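Local coordinates for protein alkaline phosphatase D (Bacillus subtilis, PDB 2YEQ) that hydrolyses phosphate esters as a phosphodiesterase and alkaline phosphatase, with an active site that contains iron and calcium, at residues A[416-421]-A[435-440]. Sequence-based numbering, arbitrary orientation.
Sequences GADKRA and FFNDYR. With EDO (1,2-ethanediol), chain N.
Asp-438 O is gripped by Ala-417 N at 2.9 Å, by a weak bond from Arg-440 NH1, which also donates to Gly-414 O, and by a CA-H...O contact from Gly-416. With the weak return bond from Asp-438 N to Ala-417 O, this makes a single antiparallel bridge, a hydrogen-bonded pair. A CB on Gly-416 would run into Asp-438 O, and its positive phi (70°) also favours glycine. The Asp-438 carboxylate then joins two arginines: Arg-420 NH1 lies 3.4 Å from OD2, while Arg-440 NH2 meets OD1 at 2.9 Å from above the carboxylate plane, so Asp-438 probably helps offset both charges, with Glu-503 salt-bridged to Arg-420 NH2. Bends at chi2 and chi3 set one face of the Arg-420 guanidinium against Phe-436 CZ, 3.6 Å from NE, the two planes 52° apart. One face of the Tyr-439 ring covers the Ala-417 peptide, CE1 lying 3.5 Å from Ala-417 C, and its hydroxyl bonds to Val-496 O. A serine in place of Tyr-439 would probably leave a gap over that peptide and Val-496 O without this partner. The bridge thus ties the loop before helix 423-429 to the turn linking strand 433-437, at one mixed sheet's edge, with strand 440-448 of the other.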
# COMPACT_ATOMS: atom_id res chain seq x y z
N GLY A 416 0.61 -8.11 -18.20
CA GLY A 416 -0.73 -7.58 -18.37
C GLY A 416 -0.95 -7.04 -19.78
O GLY A 416 -0.32 -7.48 -20.76
N ALA A 417 -1.85 -6.07 -19.88
CA ALA A 417 -2.34 -5.61 -21.18
C ALA A 417 -3.13 -4.32 -21.00
O ALA A 417 -3.36 -3.87 -19.88
CB ALA A 417 -3.20 -6.69 -21.84
N ASP A 418 -3.51 -3.67 -22.11
CA ASP A 418 -4.29 -2.45 -21.99
C ASP A 418 -5.72 -2.74 -21.52
O ASP A 418 -6.32 -1.97 -20.78
CB ASP A 418 -4.30 -1.66 -23.31
CG ASP A 418 -4.62 -0.21 -23.11
OD1 ASP A 418 -3.72 0.56 -22.66
OD2 ASP A 418 -5.79 0.16 -23.34
N LYS A 419 -6.23 -3.89 -21.93
CA LYS A 419 -7.63 -4.26 -21.75
C LYS A 419 -7.71 -5.77 -21.57
O LYS A 419 -6.86 -6.48 -22.09
CB LYS A 419 -8.38 -3.86 -23.03
CG LYS A 419 -9.90 -3.89 -22.99
CD LYS A 419 -10.46 -3.21 -24.26
CE LYS A 419 -11.90 -3.60 -24.54
NZ LYS A 419 -12.63 -2.48 -25.21
N ARG A 420 -8.76 -6.24 -20.89
CA ARG A 420 -9.01 -7.67 -20.63
C ARG A 420 -10.31 -8.13 -21.33
O ARG A 420 -11.04 -7.32 -21.88
CB ARG A 420 -9.24 -7.88 -19.13
CG ARG A 420 -8.06 -7.70 -18.28
CD ARG A 420 -8.14 -8.60 -17.08
NE ARG A 420 -8.74 -8.00 -15.89
CZ ARG A 420 -8.06 -7.75 -14.75
NH1 ARG A 420 -6.73 -8.01 -14.64
NH2 ARG A 420 -8.70 -7.24 -13.72
N ALA A 421 -10.59 -9.42 -21.25
CA ALA A 421 -11.80 -10.01 -21.85
C ALA A 421 -13.11 -9.50 -21.22
O ALA A 421 -14.11 -9.44 -21.90
CB ALA A 421 -11.73 -11.52 -21.76
N PHE A 435 -12.61 4.24 -15.98
CA PHE A 435 -11.29 3.85 -16.47
C PHE A 435 -10.92 2.42 -16.08
O PHE A 435 -11.21 2.02 -14.97
CB PHE A 435 -10.26 4.81 -15.88
CG PHE A 435 -8.82 4.54 -16.32
CD1 PHE A 435 -8.47 4.60 -17.66
CD2 PHE A 435 -7.84 4.29 -15.39
CE1 PHE A 435 -7.16 4.39 -18.05
CE2 PHE A 435 -6.50 4.06 -15.78
CZ PHE A 435 -6.17 4.10 -17.09
N PHE A 436 -10.32 1.68 -17.01
CA PHE A 436 -9.64 0.43 -16.72
C PHE A 436 -8.34 0.39 -17.50
O PHE A 436 -8.32 0.77 -18.67
CB PHE A 436 -10.46 -0.81 -17.10
CG PHE A 436 -9.72 -2.10 -16.89
CD1 PHE A 436 -9.62 -2.64 -15.62
CD2 PHE A 436 -9.05 -2.73 -17.93
CE1 PHE A 436 -8.90 -3.79 -15.36
CE2 PHE A 436 -8.31 -3.89 -17.71
CZ PHE A 436 -8.24 -4.43 -16.41
N ASN A 437 -7.28 -0.11 -16.87
CA ASN A 437 -6.02 -0.46 -17.52
C ASN A 437 -5.32 -1.61 -16.77
O ASN A 437 -5.45 -1.72 -15.56
CB ASN A 437 -5.11 0.76 -17.55
CG ASN A 437 -3.89 0.54 -18.39
OD1 ASN A 437 -3.96 0.43 -19.64
ND2 ASN A 437 -2.76 0.45 -17.75
N ASP A 438 -4.59 -2.47 -17.48
CA ASP A 438 -3.96 -3.65 -16.83
C ASP A 438 -2.45 -3.77 -17.06
O ASP A 438 -1.94 -4.86 -17.20
CB ASP A 438 -4.67 -4.93 -17.28
CG ASP A 438 -4.33 -6.13 -16.42
OD1 ASP A 438 -3.97 -5.95 -15.23
OD2 ASP A 438 -4.40 -7.25 -16.97
N TYR A 439 -1.75 -2.63 -17.08
CA TYR A 439 -0.29 -2.60 -17.07
C TYR A 439 0.19 -2.29 -15.66
O TYR A 439 -0.50 -1.62 -14.91
CB TYR A 439 0.24 -1.52 -18.01
CG TYR A 439 -0.02 -1.76 -19.49
CD1 TYR A 439 0.34 -2.94 -20.09
CD2 TYR A 439 -0.63 -0.77 -20.28
CE1 TYR A 439 0.11 -3.15 -21.43
CE2 TYR A 439 -0.87 -0.98 -21.61
CZ TYR A 439 -0.50 -2.15 -22.18
OH TYR A 439 -0.73 -2.37 -23.51
N ARG A 440 1.40 -2.72 -15.33
CA ARG A 440 1.99 -2.46 -14.02
C ARG A 440 2.49 -1.02 -13.92
O ARG A 440 2.75 -0.35 -14.93
CB ARG A 440 3.13 -3.44 -13.75
CG ARG A 440 2.81 -4.91 -14.02
CD ARG A 440 1.90 -5.50 -12.95
NE ARG A 440 0.50 -5.04 -13.04
CZ ARG A 440 -0.36 -5.33 -14.01
NH1 ARG A 440 -0.01 -6.08 -15.04
NH2 ARG A 440 -1.60 -4.86 -13.93
C1 EDO N . -0.91 -0.80 -25.78
O1 EDO N . -0.13 -0.92 -26.99
C2 EDO N . -2.06 0.20 -25.87
O2 EDO N . -2.04 1.08 -24.74